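PDB 2RHF: DNA helicase RecQ from Deinococcus radiodurans, which probably couples ATP hydrolysis to 3'-5' unwinding of duplex DNA, the chain here being an HRDC domain from the C-terminal part of the helicase. Local coordinates for residues A[16-21]-A[61-66]; A[32-37]-A[50-55]; A[41-46]-A[69-74]. All blocks are in the same frame, centred on the assembly; numbering follows the deposited sequence.

Overall arrangement
The three contacts tie together different parts of one all-helical HRDC domain. Interaction 1 joins its two long helices, 4-22 and 57-76, directly. Interaction 3 uses helix 57-76 again, nearer its C-terminal end, where the turn 41-46 lies against it; the centres of interactions 1 and 3 are about 14 Å apart, and Glu65 touches Leu46 between them. Interaction 2, between 32-37 and the loop 50-55, lies on the opposite side of the chain's centre from interaction 1, about 15 Å from it centre to centre. It meets interaction 3 where Val52 packs on Pro43 and Glu51 forms a long, weak ion pair with Arg41.

Interaction 1: A[16-21]-A[61-66]; sequences RELMKE and EAYGER
NH2 of Arg66 is shared by two carboxylates of helix 4-22: it donates to Glu21 OE2 at 2.9 Å and to Glu17 OE1 at 3.1 Å. NH1 completes an end-on, two-nitrogen grip on Glu21, its bond to OE1 being nearly straight (165°) and using the syn lone pair of that oxygen. Glu17, by contrast, is met on the anti side of OE1, with the donor lifted from the carboxylate plane. A water accepts from Arg66 NE and donates to Glu17 OE1, so all three guanidinium nitrogens are engaged. The arginine chain, bent at chi2 (-87°) and chi3 (-68°), carries the group across to the glutamates, while CD2 of Leu18 lies over one guanidinium face, 3.6 Å from NH1. The other branch of Leu18 serves the aromatic neighbour: CD1 sits over a face of the Tyr63 ring, 3.9 Å from its centroid, in a CH-pi contact, and Ala62 CB covers the opposite face. With an alanine in place of Arg66, Glu17 and Glu21 would probably be left close together without their shared countercharge, and CD2 of Leu18 would lose the guanidinium it packs on. Val29 of helix 26-29 also packs on Leu18 and Tyr63. The whole is a salt-bridge network laid beside an apolar layer, joining the first and last helices of the HRDC helical bundle, whose segments here run closer to antiparallel than to parallel.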
ATOM      1  N   ARG A  16      -0.620   7.812  -5.545  1.00  9.90           N
ATOM      2  CA  ARG A  16      -1.004   8.888  -6.473  1.00 10.90           C
ATOM      3  C   ARG A  16      -2.261   8.559  -7.272  1.00 10.55           C
ATOM      4  O   ARG A  16      -3.091   9.438  -7.497  1.00 11.60           O
ATOM      5  CB  ARG A  16       0.152   9.262  -7.389  1.00 12.09           C
ATOM      6  CG  ARG A  16       1.300   9.933  -6.679  1.00 14.40           C
ATOM      7  CD  ARG A  16       2.506  10.120  -7.607  1.00 20.69           C
ATOM      8  NE  ARG A  16       3.738  10.278  -6.832  1.00 23.21           N
ATOM      9  CZ  ARG A  16       4.842   9.554  -6.993  1.00 23.82           C
ATOM     10  NH1 ARG A  16       4.918   8.615  -7.942  1.00 23.71           N
ATOM     11  NH2 ARG A  16       5.893   9.789  -6.220  1.00 25.95           N
ATOM     12  N   GLU A  17      -2.412   7.298  -7.692  1.00 10.43           N
ATOM     13  CA  GLU A  17      -3.642   6.878  -8.380  1.00 11.08           C
ATOM     14  C   GLU A  17      -4.844   7.033  -7.463  1.00 11.19           C
ATOM     15  O   GLU A  17      -5.896   7.540  -7.868  1.00 12.12           O
ATOM     16  CB  GLU A  17      -3.546   5.426  -8.841  1.00 11.10           C
ATOM     17  CG  GLU A  17      -2.473   5.188  -9.876  1.00 11.69           C
ATOM     18  CD  GLU A  17      -2.298   3.725 -10.260  1.00 12.84           C
ATOM     19  OE1 GLU A  17      -2.901   2.830  -9.627  1.00 14.50           O
ATOM     20  OE2 GLU A  17      -1.533   3.483 -11.227  1.00 14.17           O
ATOM     21  N   LEU A  18      -4.700   6.575  -6.221  1.00 10.68           N
ATOM     22  CA  LEU A  18      -5.789   6.638  -5.260  1.00 11.19           C
ATOM     23  C   LEU A  18      -6.156   8.078  -4.915  1.00 11.35           C
ATOM     24  O   LEU A  18      -7.330   8.410  -4.761  1.00 12.21           O
ATOM     25  CB  LEU A  18      -5.437   5.845  -4.005  1.00 10.96           C
ATOM     26  CG  LEU A  18      -5.240   4.335  -4.230  1.00 10.89           C
ATOM     27  CD1 LEU A  18      -4.724   3.694  -2.964  1.00 11.20           C
ATOM     28  CD2 LEU A  18      -6.511   3.641  -4.716  1.00 11.89           C
HETATM   29  N   MSE A  19      -5.152   8.942  -4.824  1.00 11.13           N
HETATM   30  CA  MSE A  19      -5.393  10.379  -4.617  1.00 12.53           C
HETATM   31  C   MSE A  19      -6.254  10.955  -5.748  1.00 13.40           C
HETATM   32  O   MSE A  19      -7.212  11.696  -5.510  1.00 14.23           O
HETATM   33  CB  MSE A  19      -4.071  11.131  -4.580  1.00 11.98           C
HETATM   34  CG  MSE A  19      -3.231  10.911  -3.330  1.00 12.10           C
HETATM   35 SE   MSE A  19      -1.441  11.588  -3.564  1.00 15.65          SE
HETATM   36  CE  MSE A  19      -1.855  13.470  -3.842  1.00 16.35           C
ATOM     37  N   LYS A  20      -5.904  10.613  -6.984  1.00 14.02           N
ATOM     38  CA  LYS A  20      -6.629  11.112  -8.151  1.00 16.15           C
ATOM     39  C   LYS A  20      -8.078  10.610  -8.135  1.00 15.79           C
ATOM     40  O   LYS A  20      -9.016  11.378  -8.419  1.00 17.06           O
ATOM     41  CB  LYS A  20      -5.905  10.694  -9.443  1.00 16.31           C
ATOM     42  CG  LYS A  20      -6.561  11.172 -10.747  1.00 18.43           C
ATOM     43  CD  LYS A  20      -5.873  10.556 -11.976  1.00 20.12           C
ATOM     44  CE  LYS A  20      -6.676  10.807 -13.257  1.00 23.92           C
ATOM     45  NZ  LYS A  20      -6.270   9.913 -14.390  1.00 26.45           N
ATOM     46  N   GLU A  21      -8.268   9.345  -7.770  1.00 15.46           N
ATOM     47  CA  GLU A  21      -9.588   8.703  -7.775  1.00 16.03           C
ATOM     48  C   GLU A  21     -10.511   9.215  -6.683  1.00 16.18           C
ATOM     49  O   GLU A  21     -11.723   9.354  -6.898  1.00 17.61           O
ATOM     50  CB  GLU A  21      -9.436   7.191  -7.664  1.00 16.30           C
ATOM     51  CG  GLU A  21      -8.809   6.561  -8.900  1.00 16.64           C
ATOM     52  CD  GLU A  21      -8.205   5.187  -8.641  1.00 17.46           C
ATOM     53  OE1 GLU A  21      -8.580   4.538  -7.644  1.00 19.51           O
ATOM     54  OE2 GLU A  21      -7.352   4.755  -9.452  1.00 18.85           O
ATOM     55  N   GLU A  61     -10.321  -2.256   3.400  1.00 13.71           N
ATOM     56  CA  GLU A  61     -11.493  -2.481   2.573  1.00 15.24           C
ATOM     57  C   GLU A  61     -11.446  -1.706   1.264  1.00 15.04           C
ATOM     58  O   GLU A  61     -11.734  -2.257   0.201  1.00 16.26           O
ATOM     59  CB  GLU A  61     -12.760  -2.176   3.357  1.00 16.27           C
ATOM     60  CG  GLU A  61     -12.984  -3.166   4.481  1.00 20.86           C
ATOM     61  CD  GLU A  61     -14.253  -2.919   5.258  1.00 25.16           C
ATOM     62  OE1 GLU A  61     -15.120  -2.165   4.773  1.00 28.23           O
ATOM     63  OE2 GLU A  61     -14.382  -3.494   6.356  1.00 27.54           O
ATOM     64  N   ALA A  62     -11.048  -0.440   1.334  1.00 14.31           N
ATOM     65  CA  ALA A  62     -11.049   0.423   0.167  1.00 14.31           C
ATOM     66  C   ALA A  62      -9.898   0.122  -0.787  1.00 13.36           C
ATOM     67  O   ALA A  62     -10.084   0.141  -2.002  1.00 14.37           O
ATOM     68  CB  ALA A  62     -11.004   1.881   0.591  1.00 14.71           C
ATOM     69  N   TYR A  63      -8.708  -0.127  -0.228  1.00 11.99           N
ATOM     70  CA  TYR A  63      -7.460  -0.136  -1.007  1.00 11.20           C
ATOM     71  C   TYR A  63      -6.713  -1.449  -0.947  1.00 10.72           C
ATOM     72  O   TYR A  63      -5.695  -1.584  -1.615  1.00 10.31           O
ATOM     73  CB  TYR A  63      -6.492   0.956  -0.523  1.00 11.35           C
ATOM     74  CG  TYR A  63      -7.063   2.349  -0.392  1.00 10.86           C
ATOM     75  CD1 TYR A  63      -6.681   3.166   0.669  1.00 11.55           C
ATOM     76  CD2 TYR A  63      -7.968   2.863  -1.324  1.00 11.60           C
ATOM     77  CE1 TYR A  63      -7.181   4.454   0.796  1.00 12.43           C
ATOM     78  CE2 TYR A  63      -8.480   4.143  -1.196  1.00 12.61           C
ATOM     79  CZ  TYR A  63      -8.084   4.931  -0.141  1.00 12.19           C
ATOM     80  OH  TYR A  63      -8.610   6.202  -0.025  1.00 13.63           O
ATOM     81  N   GLY A  64      -7.152  -2.386  -0.114  1.00 10.50           N
ATOM     82  CA  GLY A  64      -6.334  -3.563   0.191  1.00 10.41           C
ATOM     83  C   GLY A  64      -5.953  -4.378  -1.023  1.00  9.56           C
ATOM     84  O   GLY A  64      -4.798  -4.759  -1.189  1.00  9.98           O
ATOM     85  N   GLU A  65      -6.920  -4.673  -1.874  1.00 10.18           N
ATOM     86  CA  GLU A  65      -6.623  -5.464  -3.067  1.00 11.15           C
ATOM     87  C   GLU A  65      -5.645  -4.733  -3.980  1.00  9.94           C
ATOM     88  O   GLU A  65      -4.726  -5.346  -4.516  1.00  9.94           O
ATOM     89  CB  GLU A  65      -7.903  -5.851  -3.803  1.00 12.87           C
ATOM     90  CG  GLU A  65      -8.772  -6.892  -3.055  1.00 17.47           C
ATOM     91  CD  GLU A  65      -8.046  -8.216  -2.708  1.00 21.73           C
ATOM     92  OE1 GLU A  65      -7.025  -8.558  -3.346  1.00 24.17           O
ATOM     93  OE2 GLU A  65      -8.517  -8.919  -1.785  1.00 25.58           O
ATOM     94  N   ARG A  66      -5.809  -3.423  -4.131  1.00  9.46           N
ATOM     95  CA  ARG A  66      -4.880  -2.626  -4.938  1.00  9.97           C
ATOM     96  C   ARG A  66      -3.463  -2.633  -4.347  1.00  8.76           C
ATOM     97  O   ARG A  66      -2.478  -2.679  -5.088  1.00  8.84           O
ATOM     98  CB  ARG A  66      -5.375  -1.178  -5.086  1.00 11.37           C
ATOM     99  CG  ARG A  66      -6.710  -0.973  -5.748  1.00 14.86           C
ATOM    100  CD  ARG A  66      -6.592  -0.871  -7.236  1.00 15.63           C
ATOM    101  NE  ARG A  66      -5.918   0.337  -7.712  1.00 14.53           N
ATOM    102  CZ  ARG A  66      -6.485   1.538  -7.884  1.00 14.39           C
ATOM    103  NH1 ARG A  66      -7.762   1.751  -7.575  1.00 15.56           N
ATOM    104  NH2 ARG A  66      -5.758   2.541  -8.368  1.00 14.77           N
TER
HETATM  105  O   HOH W   1      -3.592   0.062  -9.316  1.00 16.53           O

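Interaction 2: A[32-37]-A[50-55]; sequences NATLEA and AEVPGL
Thr34, on helix 32-41, reaches the loop 50-55 with every atom of its side chain. Its CB lies 4.0 Å from the carbonyl oxygen of Pro53. Beyond it the two branches part. The hydroxyl OG1 stands beside the backbone N (chi1 -62°) and comes among the carbonyls of the loop: it is 3.5 Å from Pro53 O, at best a weak hydrogen bond, and 3.3 Å from Gly54 O. A water 2.8 Å from OG1 donates to Gly54 O, bridging the helix and the loop. With the hydroxyl placed there, CG2 is anti to the backbone N and turns to the apolar side, 3.9 Å from both CB and CD1 of Leu55, the two side chains crossing at about a right angle. Leu55 continues inward onto Ile60 and Ile67 of helix 57-76. One turn along the helix, the methyl of Ala37 touches CG1 of Val52 at 3.8 Å and the ring carbon CD of Pro53 slightly farther off, while Val52 also meets Pro43 of the loop 41-46, ahead of helix 46-49. Gly54, at positive phi (85°), lies so close to the helix that a CB there would clash with OG1 of Thr34, which fits the near approach of the two backbones, 5.4 Å between the CA atoms of Thr34 and Gly54. This Val-Pro-Gly-Leu loop, leading from a short helix into a long one, has the character of the hairpin in a helix-hairpin-helix-like element, as found in the HRDC-like fold.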
ATOM      1  N   ASN A  32       3.322   7.964   5.112  1.00  9.78           N
ATOM      2  CA  ASN A  32       4.619   7.410   4.810  1.00 10.39           C
ATOM      3  C   ASN A  32       5.043   6.308   5.766  1.00 10.50           C
ATOM      4  O   ASN A  32       5.677   5.351   5.341  1.00 10.52           O
ATOM      5  CB  ASN A  32       5.694   8.486   4.754  1.00 10.70           C
ATOM      6  CG  ASN A  32       5.722   9.216   3.424  1.00 10.72           C
ATOM      7  OD1 ASN A  32       4.817   9.082   2.597  1.00 12.61           O
ATOM      8  ND2 ASN A  32       6.753  10.008   3.218  1.00 10.36           N
ATOM      9  N   ALA A  33       4.697   6.409   7.049  1.00 10.66           N
ATOM     10  CA  ALA A  33       5.025   5.318   7.978  1.00 10.81           C
ATOM     11  C   ALA A  33       4.308   4.041   7.550  1.00 10.63           C
ATOM     12  O   ALA A  33       4.875   2.944   7.607  1.00 10.77           O
ATOM     13  CB  ALA A  33       4.667   5.685   9.410  1.00 11.92           C
ATOM     14  N   THR A  34       3.059   4.174   7.122  1.00 10.06           N
ATOM     15  CA  THR A  34       2.298   3.015   6.645  1.00 10.14           C
ATOM     16  C   THR A  34       2.922   2.458   5.353  1.00  9.20           C
ATOM     17  O   THR A  34       3.085   1.237   5.216  1.00  9.39           O
ATOM     18  CB  THR A  34       0.836   3.387   6.445  1.00 10.28           C
ATOM     19  OG1 THR A  34       0.277   3.787   7.703  1.00 14.25           O
ATOM     20  CG2 THR A  34       0.052   2.208   5.883  1.00 11.82           C
ATOM     21  N   LEU A  35       3.288   3.347   4.434  1.00  8.93           N
ATOM     22  CA  LEU A  35       3.945   2.960   3.195  1.00  9.32           C
ATOM     23  C   LEU A  35       5.219   2.165   3.475  1.00  9.50           C
ATOM     24  O   LEU A  35       5.446   1.093   2.881  1.00  9.82           O
ATOM     25  CB  LEU A  35       4.227   4.203   2.362  1.00  9.87           C
ATOM     26  CG  LEU A  35       4.680   3.989   0.918  1.00 10.49           C
ATOM     27  CD1 LEU A  35       4.345   5.200   0.088  1.00 12.53           C
ATOM     28  CD2 LEU A  35       6.163   3.684   0.833  1.00 12.87           C
ATOM     29  N   GLU A  36       6.026   2.644   4.417  1.00 10.12           N
ATOM     30  CA  GLU A  36       7.250   1.970   4.775  1.00 10.85           C
ATOM     31  C   GLU A  36       6.997   0.610   5.379  1.00 10.48           C
ATOM     32  O   GLU A  36       7.732  -0.330   5.100  1.00 10.82           O
ATOM     33  CB  GLU A  36       8.068   2.837   5.707  1.00 11.86           C
ATOM     34  CG  GLU A  36       8.753   3.958   4.935  1.00 14.93           C
ATOM     35  CD  GLU A  36       8.974   5.212   5.714  1.00 16.43           C
ATOM     36  OE1 GLU A  36       8.951   5.188   6.967  1.00 17.68           O
ATOM     37  OE2 GLU A  36       9.177   6.240   5.052  1.00 18.54           O
ATOM     38  N   ALA A  37       5.968   0.501   6.209  1.00 10.50           N
ATOM     39  CA  ALA A  37       5.609  -0.786   6.789  1.00 10.54           C
ATOM     40  C   ALA A  37       5.132  -1.765   5.709  1.00 10.04           C
ATOM     41  O   ALA A  37       5.452  -2.954   5.763  1.00 10.44           O
ATOM     42  CB  ALA A  37       4.553  -0.596   7.873  1.00 11.05           C
ATOM     43  N   ALA A  50      -3.869  -6.794   7.725  1.00 12.92           N
ATOM     44  CA  ALA A  50      -4.438  -6.447   9.032  1.00 14.56           C
ATOM     45  C   ALA A  50      -3.367  -6.260  10.097  1.00 15.42           C
ATOM     46  O   ALA A  50      -3.627  -5.681  11.144  1.00 17.00           O
ATOM     47  CB  ALA A  50      -5.455  -7.503   9.470  1.00 15.67           C
ATOM     48  N   GLU A  51      -2.163  -6.755   9.829  1.00 15.33           N
ATOM     49  CA  GLU A  51      -1.047  -6.640  10.755  1.00 16.96           C
ATOM     50  C   GLU A  51      -0.181  -5.396  10.511  1.00 16.44           C
ATOM     51  O   GLU A  51       0.755  -5.141  11.264  1.00 17.97           O
ATOM     52  CB  GLU A  51      -0.193  -7.906  10.686  1.00 17.47           C
ATOM     53  CG  GLU A  51      -0.960  -9.183  11.047  1.00 19.90           C
ATOM     54  CD  GLU A  51      -0.273 -10.459  10.577  1.00 22.00           C
ATOM     55  OE1 GLU A  51       0.712 -10.376   9.807  1.00 24.89           O
ATOM     56  OE2 GLU A  51      -0.732 -11.553  10.975  1.00 26.77           O
ATOM     57  N   VAL A  52      -0.490  -4.622   9.472  1.00 15.10           N
ATOM     58  CA  VAL A  52       0.332  -3.463   9.107  1.00 14.85           C
ATOM     59  C   VAL A  52      -0.034  -2.236   9.949  1.00 16.37           C
ATOM     60  O   VAL A  52      -1.172  -1.772   9.891  1.00 15.79           O
ATOM     61  CB  VAL A  52       0.170  -3.119   7.614  1.00 13.54           C
ATOM     62  CG1 VAL A  52       0.965  -1.848   7.268  1.00 14.01           C
ATOM     63  CG2 VAL A  52       0.629  -4.291   6.758  1.00 13.40           C
ATOM     64  N   PRO A  53       0.938  -1.700  10.741  1.00 18.15           N
ATOM     65  CA  PRO A  53       0.653  -0.511  11.553  1.00 18.74           C
ATOM     66  C   PRO A  53       0.182   0.686  10.733  1.00 18.58           C
ATOM     67  O   PRO A  53       0.755   1.003   9.686  1.00 19.42           O
ATOM     68  CB  PRO A  53       2.004  -0.198  12.217  1.00 19.63           C
ATOM     69  CG  PRO A  53       2.744  -1.469  12.209  1.00 20.28           C
ATOM     70  CD  PRO A  53       2.315  -2.192  10.962  1.00 18.53           C
ATOM     71  N   GLY A  54      -0.866   1.344  11.214  1.00 18.78           N
ATOM     72  CA  GLY A  54      -1.307   2.596  10.644  1.00 18.56           C
ATOM     73  C   GLY A  54      -2.241   2.486   9.461  1.00 17.26           C
ATOM     74  O   GLY A  54      -2.776   3.496   9.011  1.00 18.27           O
ATOM     75  N   LEU A  55      -2.446   1.270   8.938  1.00 16.30           N
ATOM     76  CA  LEU A  55      -3.296   1.112   7.765  1.00 15.30           C
ATOM     77  C   LEU A  55      -4.780   1.145   8.124  1.00 15.04           C
ATOM     78  O   LEU A  55      -5.488   2.042   7.713  1.00 15.51           O
ATOM     79  CB  LEU A  55      -2.923  -0.146   6.968  1.00 14.69           C
ATOM     80  CG  LEU A  55      -3.668  -0.349   5.653  1.00 13.87           C
ATOM     81  CD1 LEU A  55      -3.436   0.804   4.694  1.00 14.03           C
ATOM     82  CD2 LEU A  55      -3.251  -1.659   5.026  1.00 14.27           C
TER
HETATM   83  O   HOH W   2      -1.874   5.321   6.855  1.00 16.59           O

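Interaction 3: A[41-46]-A[69-74]; sequences RQPRTL and DAINTV
The guanidinium of Arg44 presents its edge to Asn72: NE and NH2 together grip the single oxygen OD1, at 2.9 and 2.8 Å, and OD1 lies close to the guanidinium plane. The amide is turned steeply against that plane, by 63°. NE lies in the carbonyl plane of the asparagine, whereas NH2 is tilted out of it, and neither N-H points quite straight at the oxygen. Bends at chi2 and chi3, both near -60°, curl the arginine back so that its side edge faces helix 57-76. The other end of the amide is held as well: ND2 donates to a water that in turn donates to Arg44 O, which probably helps to hold the amide's rotation. In the HRDC fold this places the turn between helices 32-41 and 46-49 against the C-terminal helix. Thr45 caps the start of helix 46-49 through the backbone N of Glu48, whose carboxylate accepts from Arg44 N. Beneath the polar clasp Ile71 supplies the apolar part. Its CD1 touches Pro43 O at 3.6 Å and the proline ring carbon CD at 3.8 Å, the side chains crossing nearly at a right angle, while CG2 lies 4.2 Å from CD of Arg44.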
ATOM      1  N   ARG A  41       7.149  -5.157   5.231  1.00 11.39           N
ATOM      2  CA  ARG A  41       6.442  -6.386   5.599  1.00 12.20           C
ATOM      3  C   ARG A  41       5.982  -7.192   4.392  1.00 11.68           C
ATOM      4  O   ARG A  41       5.748  -8.394   4.503  1.00 12.20           O
ATOM      5  CB  ARG A  41       5.254  -6.069   6.501  1.00 12.27           C
ATOM      6  CG  ARG A  41       5.658  -5.447   7.860  1.00 13.01           C
ATOM      7  CD  ARG A  41       4.450  -5.035   8.667  1.00 15.56           C
ATOM      8  NE  ARG A  41       3.689  -6.212   9.067  1.00 18.94           N
ATOM      9  CZ  ARG A  41       3.914  -6.933  10.165  1.00 20.86           C
ATOM     10  NH1 ARG A  41       4.870  -6.586  11.020  1.00 23.28           N
ATOM     11  NH2 ARG A  41       3.183  -8.005  10.407  1.00 22.30           N
ATOM     12  N   GLN A  42       5.841  -6.535   3.243  1.00 11.39           N
ATOM     13  CA  GLN A  42       5.406  -7.201   2.013  1.00 12.51           C
ATOM     14  C   GLN A  42       4.185  -8.111   2.245  1.00 10.89           C
ATOM     15  O   GLN A  42       4.213  -9.288   1.885  1.00 11.58           O
ATOM     16  CB  GLN A  42       6.547  -8.069   1.437  1.00 14.22           C
ATOM     17  CG  GLN A  42       7.834  -7.383   0.956  1.00 18.05           C
ATOM     18  CD  GLN A  42       8.838  -8.416   0.323  1.00 16.75           C
ATOM     19  OE1 GLN A  42       8.470  -9.569   0.063  1.00 23.78           O
ATOM     20  NE2 GLN A  42      10.058  -7.989   0.085  1.00 22.67           N
ATOM     21  N   PRO A  43       3.091  -7.570   2.789  1.00 10.15           N
ATOM     22  CA  PRO A  43       1.919  -8.422   2.958  1.00 10.56           C
ATOM     23  C   PRO A  43       1.426  -8.964   1.622  1.00 10.07           C
ATOM     24  O   PRO A  43       1.482  -8.269   0.601  1.00 10.18           O
ATOM     25  CB  PRO A  43       0.891  -7.465   3.550  1.00 10.25           C
ATOM     26  CG  PRO A  43       1.332  -6.125   3.109  1.00 10.15           C
ATOM     27  CD  PRO A  43       2.810  -6.175   3.173  1.00  9.83           C
ATOM     28  N   ARG A  44       0.956 -10.213   1.657  1.00 10.66           N
ATOM     29  CA  ARG A  44       0.521 -10.937   0.449  1.00 11.11           C
ATOM     30  C   ARG A  44      -0.924 -11.375   0.563  1.00 11.58           C
ATOM     31  O   ARG A  44      -1.473 -11.966  -0.375  1.00 12.53           O
ATOM     32  CB  ARG A  44       1.384 -12.184   0.206  1.00 11.37           C
ATOM     33  CG  ARG A  44       2.886 -11.968   0.328  1.00 11.79           C
ATOM     34  CD  ARG A  44       3.417 -10.953  -0.696  1.00 11.81           C
ATOM     35  NE  ARG A  44       3.238 -11.365  -2.093  1.00 11.78           N
ATOM     36  CZ  ARG A  44       3.966 -12.307  -2.690  1.00 12.22           C
ATOM     37  NH1 ARG A  44       4.926 -12.946  -2.023  1.00 13.18           N
ATOM     38  NH2 ARG A  44       3.738 -12.603  -3.957  1.00 13.79           N
ATOM     39  N   THR A  45      -1.526 -11.119   1.723  1.00 11.42           N
ATOM     40  CA  THR A  45      -2.884 -11.568   2.027  1.00 12.54           C
ATOM     41  C   THR A  45      -3.596 -10.501   2.835  1.00 12.45           C
ATOM     42  O   THR A  45      -2.956  -9.622   3.426  1.00 11.96           O
ATOM     43  CB  THR A  45      -2.889 -12.846   2.903  1.00 12.71           C
ATOM     44  OG1 THR A  45      -2.310 -12.539   4.182  1.00 12.87           O
ATOM     45  CG2 THR A  45      -2.120 -13.978   2.252  1.00 13.81           C
ATOM     46  N   LEU A  46      -4.913 -10.621   2.927  1.00 13.24           N
ATOM     47  CA  LEU A  46      -5.692  -9.756   3.802  1.00 14.37           C
ATOM     48  C   LEU A  46      -5.293  -9.919   5.258  1.00 13.84           C
ATOM     49  O   LEU A  46      -5.227  -8.933   5.999  1.00 14.02           O
ATOM     50  CB  LEU A  46      -7.183 -10.020   3.630  1.00 15.69           C
ATOM     51  CG  LEU A  46      -7.774  -9.609   2.283  1.00 17.96           C
ATOM     52  CD1 LEU A  46      -9.248  -9.942   2.271  1.00 20.60           C
ATOM     53  CD2 LEU A  46      -7.549  -8.131   1.970  1.00 20.27           C
ATOM     54  N   ASP A  69      -1.877  -6.007  -5.012  1.00  8.86           N
ATOM     55  CA  ASP A  69      -1.544  -6.089  -6.431  1.00  9.42           C
ATOM     56  C   ASP A  69      -0.282  -5.271  -6.743  1.00  8.93           C
ATOM     57  O   ASP A  69       0.553  -5.702  -7.543  1.00  9.10           O
ATOM     58  CB  ASP A  69      -2.774  -5.636  -7.239  1.00 10.13           C
ATOM     59  CG  ASP A  69      -2.537  -5.560  -8.737  1.00 11.57           C
ATOM     60  OD1 ASP A  69      -1.872  -6.453  -9.319  1.00 12.39           O
ATOM     61  OD2 ASP A  69      -3.093  -4.608  -9.334  1.00 13.97           O
ATOM     62  N   ALA A  70      -0.133  -4.096  -6.132  1.00  8.92           N
ATOM     63  CA  ALA A  70       1.088  -3.314  -6.324  1.00  9.32           C
ATOM     64  C   ALA A  70       2.322  -4.106  -5.851  1.00  8.82           C
ATOM     65  O   ALA A  70       3.330  -4.199  -6.558  1.00  9.31           O
ATOM     66  CB  ALA A  70       0.997  -1.977  -5.598  1.00  9.68           C
ATOM     67  N   ILE A  71       2.228  -4.686  -4.662  1.00  8.46           N
ATOM     68  CA  ILE A  71       3.312  -5.485  -4.119  1.00  8.95           C
ATOM     69  C   ILE A  71       3.613  -6.680  -5.035  1.00  9.05           C
ATOM     70  O   ILE A  71       4.776  -6.944  -5.356  1.00  9.57           O
ATOM     71  CB  ILE A  71       2.962  -5.923  -2.683  1.00  9.00           C
ATOM     72  CG1 ILE A  71       2.993  -4.698  -1.747  1.00  9.77           C
ATOM     73  CG2 ILE A  71       3.921  -7.010  -2.182  1.00  9.95           C
ATOM     74  CD1 ILE A  71       2.323  -4.914  -0.412  1.00 10.13           C
ATOM     75  N   ASN A  72       2.577  -7.397  -5.464  1.00  9.03           N
ATOM     76  CA  ASN A  72       2.770  -8.554  -6.327  1.00  9.70           C
ATOM     77  C   ASN A  72       3.357  -8.203  -7.670  1.00  9.58           C
ATOM     78  O   ASN A  72       4.162  -8.955  -8.215  1.00 10.17           O
ATOM     79  CB  ASN A  72       1.459  -9.305  -6.503  1.00 10.86           C
ATOM     80  CG  ASN A  72       1.081 -10.072  -5.264  1.00 12.52           C
ATOM     81  OD1 ASN A  72       1.949 -10.545  -4.550  1.00 15.02           O
ATOM     82  ND2 ASN A  72      -0.201 -10.193  -5.003  1.00 15.14           N
ATOM     83  N   THR A  73       2.980  -7.049  -8.204  1.00  9.34           N
ATOM     84  CA  THR A  73       3.506  -6.622  -9.489  1.00 10.16           C
ATOM     85  C   THR A  73       5.020  -6.435  -9.397  1.00  9.86           C
ATOM     86  O   THR A  73       5.763  -6.812 -10.315  1.00 10.49           O
ATOM     87  CB  THR A  73       2.792  -5.346  -9.981  1.00 10.07           C
ATOM     88  OG1 THR A  73       1.404  -5.636 -10.193  1.00 10.29           O
ATOM     89  CG2 THR A  73       3.379  -4.861 -11.300  1.00 12.07           C
ATOM     90  N   VAL A  74       5.479  -5.855  -8.295  1.00  9.16           N
ATOM     91  CA  VAL A  74       6.914  -5.695  -8.067  1.00 10.07           C
ATOM     92  C   VAL A  74       7.601  -7.036  -7.803  1.00  9.95           C
ATOM     93  O   VAL A  74       8.648  -7.325  -8.382  1.00 10.83           O
ATOM     94  CB  VAL A  74       7.177  -4.709  -6.911  1.00 10.43           C
ATOM     95  CG1 VAL A  74       8.670  -4.687  -6.544  1.00 11.39           C
ATOM     96  CG2 VAL A  74       6.669  -3.326  -7.282  1.00 12.12           C
TER
HETATM   97  O   HOH W   3      -0.916 -12.388  -3.041  1.00 19.31           O